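Local atomic coordinates of PA1221 (PDB entry 4DG8), a protein that carries an AMP-binding enzyme module of the ANL superfamily and a probable phosphopantetheine attachment site, and binds adenosine monophosphate. Residues Leu303-Gly308 / His321-Asp326; Gln196-Phe201 / Gln280-Gly285. One frame throughout, in Å; residues are numbered along the deposited sequence.

Contact 1. Residues Leu303-Gly308 / His321-Asp326; sequences LHLVNG and HVVTDD. With AMP (adenosine monophosphate), chain B.
The side-chain amide of N307 and the imidazole of H321 rise from the same side of an antiparallel pair, and each is anchored through its polar end. The amide makes two bonds: OD1 accepts from N6 of adenosine monophosphate at 2.8 Å, while ND2 donates to the backbone oxygen of P334. L288 and I335 pack beside it. The imidazole turns NE2 to D327 OD2, with P334 and R411 as further neighbours.

With CG swung opposite the backbone N (chi1 -176°), the N307 amide stands out from the face it shares with H321, and its OD1 reaches the adenine amino group. There the exocyclic nitrogen has a second acceptor in the backbone, G308 O, 2.9 Å from N6.

Beneath these groups the backbones form the hairpin. N307 and H321 are a hydrogen-bonded pair, with N307 N 2.9 Å from H321 O and H321 N 3.0 Å from N307 O. V306 and V322 are the neighbouring non-hydrogen-bonded pair; their CG2 methyls meet at 4.2 Å on the opposite face from N307. The straightest bond runs from V323 N to L305 O, 2.8 Å long with an angle of 175° at the hydrogen. Its return partner is missing: a water accepts from L305 N and donates to V323 O, so the pairing continues through solvent. V323 turns toward the other strand, and its CG2 lies 4.2 Å from L305 CG, both side chains also resting on V293 and L297 of helix 290-299.

Chemically, N6 is met by one side-chain and one main-chain acceptor, a pattern matched to an amino group that has two hydrogens to give. The bond to P334 should keep the N307 amide from flipping, so that its oxygen faces the base.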
ATOM      1  N   LEU A 303      23.082   4.528   7.882  1.00 29.77           N
ATOM      2  CA  LEU A 303      21.658   4.405   7.587  1.00 27.28           C
ATOM      3  C   LEU A 303      21.220   2.942   7.701  1.00 25.83           C
ATOM      4  O   LEU A 303      21.902   2.042   7.222  1.00 26.10           O
ATOM      5  CB  LEU A 303      21.343   4.972   6.192  1.00 18.93           C
ATOM      6  CG  LEU A 303      19.922   4.726   5.692  1.00 24.53           C
ATOM      7  CD1 LEU A 303      18.894   5.379   6.626  1.00 28.93           C
ATOM      8  CD2 LEU A 303      19.754   5.223   4.253  1.00 24.69           C
ATOM      9  N   HIS A 304      20.096   2.699   8.367  1.00 23.96           N
ATOM     10  CA  HIS A 304      19.517   1.366   8.356  1.00 18.11           C
ATOM     11  C   HIS A 304      18.481   1.311   7.236  1.00 28.76           C
ATOM     12  O   HIS A 304      17.448   1.981   7.287  1.00 25.02           O
ATOM     13  CB  HIS A 304      18.924   1.004   9.728  1.00 19.09           C
ATOM     14  CG  HIS A 304      19.967   0.729  10.772  1.00 35.05           C
ATOM     15  ND1 HIS A 304      20.477   1.713  11.596  1.00 42.28           N
ATOM     16  CD2 HIS A 304      20.613  -0.415  11.110  1.00 42.07           C
ATOM     17  CE1 HIS A 304      21.378   1.184  12.405  1.00 46.14           C
ATOM     18  NE2 HIS A 304      21.480  -0.105  12.129  1.00 50.90           N
ATOM     19  N   LEU A 305      18.805   0.528   6.217  1.00 20.50           N
ATOM     20  CA  LEU A 305      17.957   0.323   5.063  1.00 24.54           C
ATOM     21  C   LEU A 305      17.285  -1.057   5.119  1.00 20.82           C
ATOM     22  O   LEU A 305      17.934  -2.068   5.373  1.00 23.49           O
ATOM     23  CB  LEU A 305      18.802   0.448   3.806  1.00 19.13           C
ATOM     24  CG  LEU A 305      18.066   0.461   2.463  1.00 19.83           C
ATOM     25  CD1 LEU A 305      17.060   1.569   2.425  1.00 24.64           C
ATOM     26  CD2 LEU A 305      19.085   0.617   1.328  1.00 31.00           C
ATOM     27  N   VAL A 306      15.977  -1.089   4.885  1.00 24.40           N
ATOM     28  CA  VAL A 306      15.218  -2.337   4.927  1.00 21.01           C
ATOM     29  C   VAL A 306      14.522  -2.617   3.591  1.00 25.73           C
ATOM     30  O   VAL A 306      13.805  -1.755   3.068  1.00 26.99           O
ATOM     31  CB  VAL A 306      14.149  -2.275   6.019  1.00 24.23           C
ATOM     32  CG1 VAL A 306      13.406  -3.612   6.135  1.00 16.84           C
ATOM     33  CG2 VAL A 306      14.786  -1.870   7.344  1.00 25.23           C
ATOM     34  N   ASN A 307      14.705  -3.823   3.060  1.00 17.96           N
ATOM     35  CA  ASN A 307      13.959  -4.234   1.878  1.00 21.87           C
ATOM     36  C   ASN A 307      12.686  -4.899   2.411  1.00 18.78           C
ATOM     37  O   ASN A 307      12.756  -5.952   3.028  1.00 23.18           O
ATOM     38  CB  ASN A 307      14.789  -5.228   1.041  1.00 20.49           C
ATOM     39  CG  ASN A 307      14.105  -5.639  -0.267  1.00 21.47           C
ATOM     40  OD1 ASN A 307      13.044  -5.123  -0.622  1.00 22.93           O
ATOM     41  ND2 ASN A 307      14.738  -6.564  -1.010  1.00 22.40           N
ATOM     42  N   GLY A 308      11.543  -4.224   2.270  1.00 18.76           N
ATOM     43  CA  GLY A 308      10.271  -4.837   2.616  1.00 21.72           C
ATOM     44  C   GLY A 308       9.565  -5.462   1.423  1.00 20.24           C
ATOM     45  O   GLY A 308       9.406  -4.814   0.382  1.00 17.63           O
ATOM     46  N   HIS A 321      14.128  -7.471   5.156  1.00 28.00           N
ATOM     47  CA  HIS A 321      15.553  -7.764   5.289  1.00 30.54           C
ATOM     48  C   HIS A 321      16.324  -6.475   5.588  1.00 31.94           C
ATOM     49  O   HIS A 321      16.239  -5.508   4.842  1.00 29.74           O
ATOM     50  CB  HIS A 321      16.084  -8.428   4.010  1.00 25.42           C
ATOM     51  CG  HIS A 321      17.550  -8.720   4.042  1.00 26.88           C
ATOM     52  ND1 HIS A 321      18.111  -9.622   4.921  1.00 26.90           N
ATOM     53  CD2 HIS A 321      18.575  -8.223   3.305  1.00 25.75           C
ATOM     54  CE1 HIS A 321      19.417  -9.659   4.733  1.00 26.84           C
ATOM     55  NE2 HIS A 321      19.723  -8.821   3.757  1.00 30.61           N
ATOM     56  N   VAL A 322      17.067  -6.456   6.686  1.00 30.05           N
ATOM     57  CA  VAL A 322      17.920  -5.314   6.956  1.00 31.31           C
ATOM     58  C   VAL A 322      19.169  -5.463   6.089  1.00 27.90           C
ATOM     59  O   VAL A 322      19.883  -6.461   6.173  1.00 29.92           O
ATOM     60  CB  VAL A 322      18.270  -5.210   8.452  1.00 30.93           C
ATOM     61  CG1 VAL A 322      19.411  -4.231   8.663  1.00 30.43           C
ATOM     62  CG2 VAL A 322      17.037  -4.789   9.257  1.00 24.49           C
ATOM     63  N   VAL A 323      19.406  -4.482   5.222  1.00 21.50           N
ATOM     64  CA  VAL A 323      20.470  -4.598   4.235  1.00 23.36           C
ATOM     65  C   VAL A 323      21.854  -4.549   4.864  1.00 29.43           C
ATOM     66  O   VAL A 323      22.140  -3.638   5.634  1.00 25.19           O
ATOM     67  CB  VAL A 323      20.368  -3.503   3.154  1.00 17.64           C
ATOM     68  CG1 VAL A 323      21.588  -3.595   2.208  1.00 16.19           C
ATOM     69  CG2 VAL A 323      19.068  -3.642   2.390  1.00 19.41           C
ATOM     70  N   THR A 324      22.709  -5.524   4.551  1.00 29.47           N
ATOM     71  CA  THR A 324      24.067  -5.501   5.082  1.00 27.46           C
ATOM     72  C   THR A 324      25.125  -5.091   4.075  1.00 32.34           C
ATOM     73  O   THR A 324      24.876  -4.977   2.870  1.00 26.61           O
ATOM     74  CB  THR A 324      24.533  -6.881   5.612  1.00 41.29           C
ATOM     75  OG1 THR A 324      24.468  -7.857   4.555  1.00 44.62           O
ATOM     76  CG2 THR A 324      23.699  -7.317   6.797  1.00 35.76           C
ATOM     77  N   ASP A 325      26.335  -4.949   4.593  1.00 34.44           N
ATOM     78  CA  ASP A 325      27.504  -4.652   3.787  1.00 44.10           C
ATOM     79  C   ASP A 325      27.724  -5.714   2.701  1.00 35.64           C
ATOM     80  O   ASP A 325      27.972  -5.389   1.542  1.00 32.98           O
ATOM     81  CB  ASP A 325      28.736  -4.561   4.687  1.00 52.39           C
ATOM     82  CG  ASP A 325      29.970  -4.192   3.917  1.00 71.76           C
ATOM     83  OD1 ASP A 325      29.935  -3.141   3.239  1.00 73.21           O
ATOM     84  OD2 ASP A 325      30.956  -4.969   3.958  1.00 80.65           O
ATOM     85  N   ASP A 326      27.632  -6.982   3.084  1.00 37.92           N
ATOM     86  CA  ASP A 326      27.799  -8.079   2.140  1.00 36.29           C
ATOM     87  C   ASP A 326      26.751  -8.089   1.039  1.00 35.68           C
ATOM     88  O   ASP A 326      27.040  -8.451  -0.109  1.00 34.89           O
ATOM     89  CB  ASP A 326      27.729  -9.403   2.881  1.00 44.03           C
ATOM     90  CG  ASP A 326      29.055 -10.077   2.951  1.00 48.71           C
ATOM     91  OD1 ASP A 326      30.068  -9.376   2.760  1.00 53.37           O
ATOM     92  OD2 ASP A 326      29.084 -11.301   3.189  1.00 56.37           O
TER
HETATM   93  P   AMP B 701       1.058  -4.579  -3.316  1.00 26.02           P
HETATM   94  O1P AMP B 701       0.400  -3.484  -4.128  1.00 21.91           O
HETATM   95  O2P AMP B 701       1.826  -4.190  -2.059  1.00 21.46           O
HETATM   96  O3P AMP B 701      -0.030  -5.583  -2.984  1.00 18.74           O
HETATM   97  O5' AMP B 701       1.998  -5.447  -4.258  1.00 23.28           O
HETATM   98  C5' AMP B 701       2.532  -6.676  -3.805  1.00 19.44           C
HETATM   99  C4' AMP B 701       3.438  -7.298  -4.831  1.00 26.58           C
HETATM  100  O4' AMP B 701       4.506  -6.377  -5.177  1.00 25.16           O
HETATM  101  C3' AMP B 701       4.161  -8.558  -4.390  1.00 27.62           C
HETATM  102  O3' AMP B 701       3.343  -9.720  -4.474  1.00 25.55           O
HETATM  103  C2' AMP B 701       5.371  -8.587  -5.312  1.00 26.56           C
HETATM  104  O2' AMP B 701       5.004  -9.068  -6.600  1.00 24.71           O
HETATM  105  C1' AMP B 701       5.701  -7.096  -5.427  1.00 22.01           C
HETATM  106  N9  AMP B 701       6.719  -6.674  -4.436  1.00 25.49           N
HETATM  107  C8  AMP B 701       6.445  -6.012  -3.286  1.00 23.02           C
HETATM  108  N7  AMP B 701       7.571  -5.757  -2.576  1.00 22.04           N
HETATM  109  C5  AMP B 701       8.608  -6.267  -3.258  1.00 26.91           C
HETATM  110  C6  AMP B 701      10.082  -6.346  -3.064  1.00 23.79           C
HETATM  111  N6  AMP B 701      10.670  -5.823  -1.973  1.00 20.51           N
HETATM  112  N1  AMP B 701      10.820  -6.958  -4.022  1.00 28.59           N
HETATM  113  C2  AMP B 701      10.228  -7.479  -5.117  1.00 23.97           C
HETATM  114  N3  AMP B 701       8.901  -7.441  -5.355  1.00 22.74           N
HETATM  115  C4  AMP B 701       8.043  -6.861  -4.487  1.00 23.44           C
HETATM  116  O   HOH W   1      21.175  -1.622   6.675  1.00 34.48           O

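Contact 2. Residues Gln196-Phe201 / Gln280-Gly285; sequences QSFLAF and QLLTGG. With AMP (adenosine monophosphate), chain B.
One polar side chain, Q280, supplies the hydrogen bonding that links loop 196-201 to strand 280-284. Its OE1 accepts the backbone N-H of F201 over 2.9 Å, the donor standing 35° off the amide plane. CG is held between the backbone N and the carbonyl carbon (chi1 57°), and from there the chain runs extended, carrying the amide to the backbone of L199-F201. Because F201 N can only donate, it sets which way round the amide sits; NE2 is hydrogen-bonded to S256 OG, on the neighbouring strand. Q280 OE1 also approaches L199 O to 3.3 Å, a meeting of two acceptors without a bond.

Aromatic contacts adjoin this bond. The F201 ring stands steeply to the Q280 amide, its plane turned 79° away, with CD2 3.5 Å from OE1; the same ring stacks with that of H304.

Apolar packing converges on a single methyl, L282 CD2. F198 CD1 reaches it at 3.9 Å and L199 CD2 at 4.0 Å, both side chains crossing that of L282 at about a right angle. Q196 CB lies over one face of the F198 ring, nearer the ring's margin than its centre, while V306 touches both F198 and L282.

Contacts with the ligand come at the far end of the strand, where G285 N is 3.0 Å from N7 of adenosine monophosphate and G284 passes beside N6. G284 has a positive phi, a backbone shape suited to glycine. At the ligand end of a strand in the mixed sheet, G284 and G285 form part of the adenosine monophosphate pocket of an ANL-family module.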
ATOM      1  N   GLN A 196       8.872  -5.106  16.086  1.00 21.96           N
ATOM      2  CA  GLN A 196       9.638  -5.470  14.896  1.00 22.19           C
ATOM      3  C   GLN A 196      11.079  -4.950  14.951  1.00 23.41           C
ATOM      4  O   GLN A 196      11.327  -3.752  15.156  1.00 27.53           O
ATOM      5  CB  GLN A 196       8.920  -4.991  13.625  1.00 25.16           C
ATOM      6  CG  GLN A 196       7.483  -5.470  13.523  1.00 26.52           C
ATOM      7  CD  GLN A 196       7.350  -6.890  12.982  1.00 28.46           C
ATOM      8  OE1 GLN A 196       8.348  -7.600  12.754  1.00 22.24           O
ATOM      9  NE2 GLN A 196       6.102  -7.312  12.770  1.00 21.79           N
ATOM     10  N   SER A 197      12.030  -5.857  14.776  1.00 21.96           N
ATOM     11  CA  SER A 197      13.441  -5.471  14.718  1.00 32.54           C
ATOM     12  C   SER A 197      13.781  -4.512  13.554  1.00 31.53           C
ATOM     13  O   SER A 197      14.738  -3.724  13.643  1.00 30.53           O
ATOM     14  CB  SER A 197      14.334  -6.719  14.675  1.00 36.74           C
ATOM     15  OG  SER A 197      13.947  -7.572  13.613  1.00 41.04           O
ATOM     16  N   PHE A 198      13.007  -4.550  12.471  1.00 26.77           N
ATOM     17  CA  PHE A 198      13.334  -3.685  11.336  1.00 24.70           C
ATOM     18  C   PHE A 198      12.851  -2.238  11.550  1.00 26.66           C
ATOM     19  O   PHE A 198      13.133  -1.358  10.739  1.00 27.18           O
ATOM     20  CB  PHE A 198      12.824  -4.261  10.005  1.00 26.16           C
ATOM     21  CG  PHE A 198      11.336  -4.540   9.981  1.00 25.60           C
ATOM     22  CD1 PHE A 198      10.438  -3.545   9.658  1.00 16.18           C
ATOM     23  CD2 PHE A 198      10.846  -5.802  10.288  1.00 28.33           C
ATOM     24  CE1 PHE A 198       9.078  -3.795   9.632  1.00 21.04           C
ATOM     25  CE2 PHE A 198       9.485  -6.059  10.266  1.00 30.63           C
ATOM     26  CZ  PHE A 198       8.600  -5.053   9.934  1.00 27.31           C
ATOM     27  N   LEU A 199      12.063  -2.028  12.600  1.00 29.76           N
ATOM     28  CA  LEU A 199      11.602  -0.694  13.024  1.00 32.54           C
ATOM     29  C   LEU A 199      12.344  -0.122  14.239  1.00 27.85           C
ATOM     30  O   LEU A 199      11.885   0.827  14.874  1.00 29.57           O
ATOM     31  CB  LEU A 199      10.081  -0.633  13.212  1.00 21.11           C
ATOM     32  CG  LEU A 199       9.246  -0.897  11.954  1.00 30.45           C
ATOM     33  CD1 LEU A 199       7.762  -0.883  12.319  1.00 22.64           C
ATOM     34  CD2 LEU A 199       9.578   0.089  10.771  1.00 14.35           C
ATOM     35  N   ALA A 200      13.434  -0.762  14.617  1.00 19.78           N
ATOM     36  CA  ALA A 200      14.062  -0.495  15.922  1.00 31.09           C
ATOM     37  C   ALA A 200      15.139   0.597  15.965  1.00 29.95           C
ATOM     38  O   ALA A 200      15.870   0.691  16.956  1.00 31.82           O
ATOM     39  CB  ALA A 200      14.599  -1.799  16.528  1.00 33.23           C
ATOM     40  N   PHE A 201      15.309   1.348  14.878  1.00 23.71           N
ATOM     41  CA  PHE A 201      16.444   2.277  14.772  1.00 29.10           C
ATOM     42  C   PHE A 201      16.173   3.777  15.027  1.00 27.86           C
ATOM     43  O   PHE A 201      17.080   4.606  14.951  1.00 31.55           O
ATOM     44  CB  PHE A 201      17.180   2.037  13.443  1.00 25.65           C
ATOM     45  CG  PHE A 201      17.305   0.573  13.089  1.00 34.69           C
ATOM     46  CD1 PHE A 201      18.171  -0.257  13.793  1.00 42.76           C
ATOM     47  CD2 PHE A 201      16.549   0.025  12.056  1.00 46.88           C
ATOM     48  CE1 PHE A 201      18.283  -1.606  13.474  1.00 48.75           C
ATOM     49  CE2 PHE A 201      16.660  -1.324  11.723  1.00 49.72           C
ATOM     50  CZ  PHE A 201      17.526  -2.140  12.429  1.00 45.86           C
ATOM     51  N   GLN A 280      16.038   5.293   9.733  1.00 22.26           N
ATOM     52  CA  GLN A 280      15.644   4.052   9.068  1.00 20.09           C
ATOM     53  C   GLN A 280      14.818   4.369   7.821  1.00 22.55           C
ATOM     54  O   GLN A 280      13.868   5.174   7.848  1.00 26.03           O
ATOM     55  CB  GLN A 280      14.906   3.103  10.040  1.00 23.11           C
ATOM     56  CG  GLN A 280      13.676   3.724  10.690  1.00 15.84           C
ATOM     57  CD  GLN A 280      13.188   3.038  11.976  1.00 25.14           C
ATOM     58  OE1 GLN A 280      13.790   2.081  12.483  1.00 28.54           O
ATOM     59  NE2 GLN A 280      12.066   3.541  12.506  1.00 21.91           N
ATOM     60  N   LEU A 281      15.226   3.745   6.721  1.00 19.81           N
ATOM     61  CA  LEU A 281      14.594   3.890   5.422  1.00 15.95           C
ATOM     62  C   LEU A 281      14.183   2.499   4.937  1.00 15.35           C
ATOM     63  O   LEU A 281      15.014   1.593   4.831  1.00 22.91           O
ATOM     64  CB  LEU A 281      15.582   4.536   4.440  1.00 17.66           C
ATOM     65  CG  LEU A 281      15.131   4.739   2.987  1.00 27.28           C
ATOM     66  CD1 LEU A 281      13.732   5.373   2.904  1.00 29.14           C
ATOM     67  CD2 LEU A 281      16.138   5.579   2.227  1.00 21.43           C
ATOM     68  N   LEU A 282      12.895   2.324   4.696  1.00 18.22           N
ATOM     69  CA  LEU A 282      12.366   1.084   4.143  1.00 20.89           C
ATOM     70  C   LEU A 282      11.965   1.345   2.708  1.00 19.86           C
ATOM     71  O   LEU A 282      11.407   2.397   2.383  1.00 19.65           O
ATOM     72  CB  LEU A 282      11.171   0.574   4.959  1.00 22.48           C
ATOM     73  CG  LEU A 282      11.458   0.449   6.459  1.00 24.33           C
ATOM     74  CD1 LEU A 282      11.066   1.737   7.173  1.00 23.12           C
ATOM     75  CD2 LEU A 282      10.712  -0.713   7.045  1.00 17.75           C
ATOM     76  N   THR A 283      12.307   0.406   1.842  1.00 24.17           N
ATOM     77  CA  THR A 283      12.013   0.511   0.424  1.00 21.83           C
ATOM     78  C   THR A 283      11.594  -0.868  -0.084  1.00 24.00           C
ATOM     79  O   THR A 283      11.678  -1.854   0.650  1.00 24.72           O
ATOM     80  CB  THR A 283      13.221   1.037  -0.371  1.00 21.25           C
ATOM     81  OG1 THR A 283      12.834   1.202  -1.739  1.00 16.67           O
ATOM     82  CG2 THR A 283      14.394   0.055  -0.282  1.00 26.98           C
ATOM     83  N   GLY A 284      11.076  -0.928  -1.305  1.00 26.29           N
ATOM     84  CA  GLY A 284      10.522  -2.173  -1.811  1.00 28.14           C
ATOM     85  C   GLY A 284       9.390  -1.926  -2.790  1.00 26.25           C
ATOM     86  O   GLY A 284       9.349  -0.887  -3.460  1.00 27.75           O
ATOM     87  N   GLY A 285       8.476  -2.892  -2.898  1.00 19.39           N
ATOM     88  CA  GLY A 285       7.349  -2.747  -3.800  1.00 22.28           C
ATOM     89  C   GLY A 285       7.679  -3.252  -5.188  1.00 22.90           C
ATOM     90  O   GLY A 285       6.794  -3.638  -5.933  1.00 24.81           O
TER
HETATM   91  P   AMP B 701       1.058  -4.579  -3.316  1.00 26.02           P
HETATM   92  O1P AMP B 701       0.400  -3.484  -4.128  1.00 21.91           O
HETATM   93  O2P AMP B 701       1.826  -4.190  -2.059  1.00 21.46           O
HETATM   94  O3P AMP B 701      -0.030  -5.583  -2.984  1.00 18.74           O
HETATM   95  O5' AMP B 701       1.998  -5.447  -4.258  1.00 23.28           O
HETATM   96  C5' AMP B 701       2.532  -6.676  -3.805  1.00 19.44           C
HETATM   97  C4' AMP B 701       3.438  -7.298  -4.831  1.00 26.58           C
HETATM   98  O4' AMP B 701       4.506  -6.377  -5.177  1.00 25.16           O
HETATM   99  C3' AMP B 701       4.161  -8.558  -4.390  1.00 27.62           C
HETATM  100  O3' AMP B 701       3.343  -9.720  -4.474  1.00 25.55           O
HETATM  101  C2' AMP B 701       5.371  -8.587  -5.312  1.00 26.56           C
HETATM  102  O2' AMP B 701       5.004  -9.068  -6.600  1.00 24.71           O
HETATM  103  C1' AMP B 701       5.701  -7.096  -5.427  1.00 22.01           C
HETATM  104  N9  AMP B 701       6.719  -6.674  -4.436  1.00 25.49           N
HETATM  105  C8  AMP B 701       6.445  -6.012  -3.286  1.00 23.02           C
HETATM  106  N7  AMP B 701       7.571  -5.757  -2.576  1.00 22.04           N
HETATM  107  C5  AMP B 701       8.608  -6.267  -3.258  1.00 26.91           C
HETATM  108  C6  AMP B 701      10.082  -6.346  -3.064  1.00 23.79           C
HETATM  109  N6  AMP B 701      10.670  -5.823  -1.973  1.00 20.51           N
HETATM  110  N1  AMP B 701      10.820  -6.958  -4.022  1.00 28.59           N
HETATM  111  C2  AMP B 701      10.228  -7.479  -5.117  1.00 23.97           C
HETATM  112  N3  AMP B 701       8.901  -7.441  -5.355  1.00 22.74           N
HETATM  113  C4  AMP B 701       8.043  -6.861  -4.487  1.00 23.44           C

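Contacts 1 and 2 illustrate how one sheet can serve a ligand from adjacent strands. Their centres lie about 8 Å apart. Strand 280-284 runs parallel to its neighbour 304-309, to which antiparallel 319-322 is added by the hairpin; the junction includes probable hydrogen bonds from V306 N to L281 O and from G308 N to T283 O. Both segments of contact 2 precede those of contact 1 in the sequence, with helix 290-299 connecting the two parallel strands. Both contacts belong to the AMP-binding enzyme module. Contact 2 ties a distant loop to the sheet, contact 1 extends the sheet outward, and the ends of strands 280-284 and 304-309 meet at the adenine.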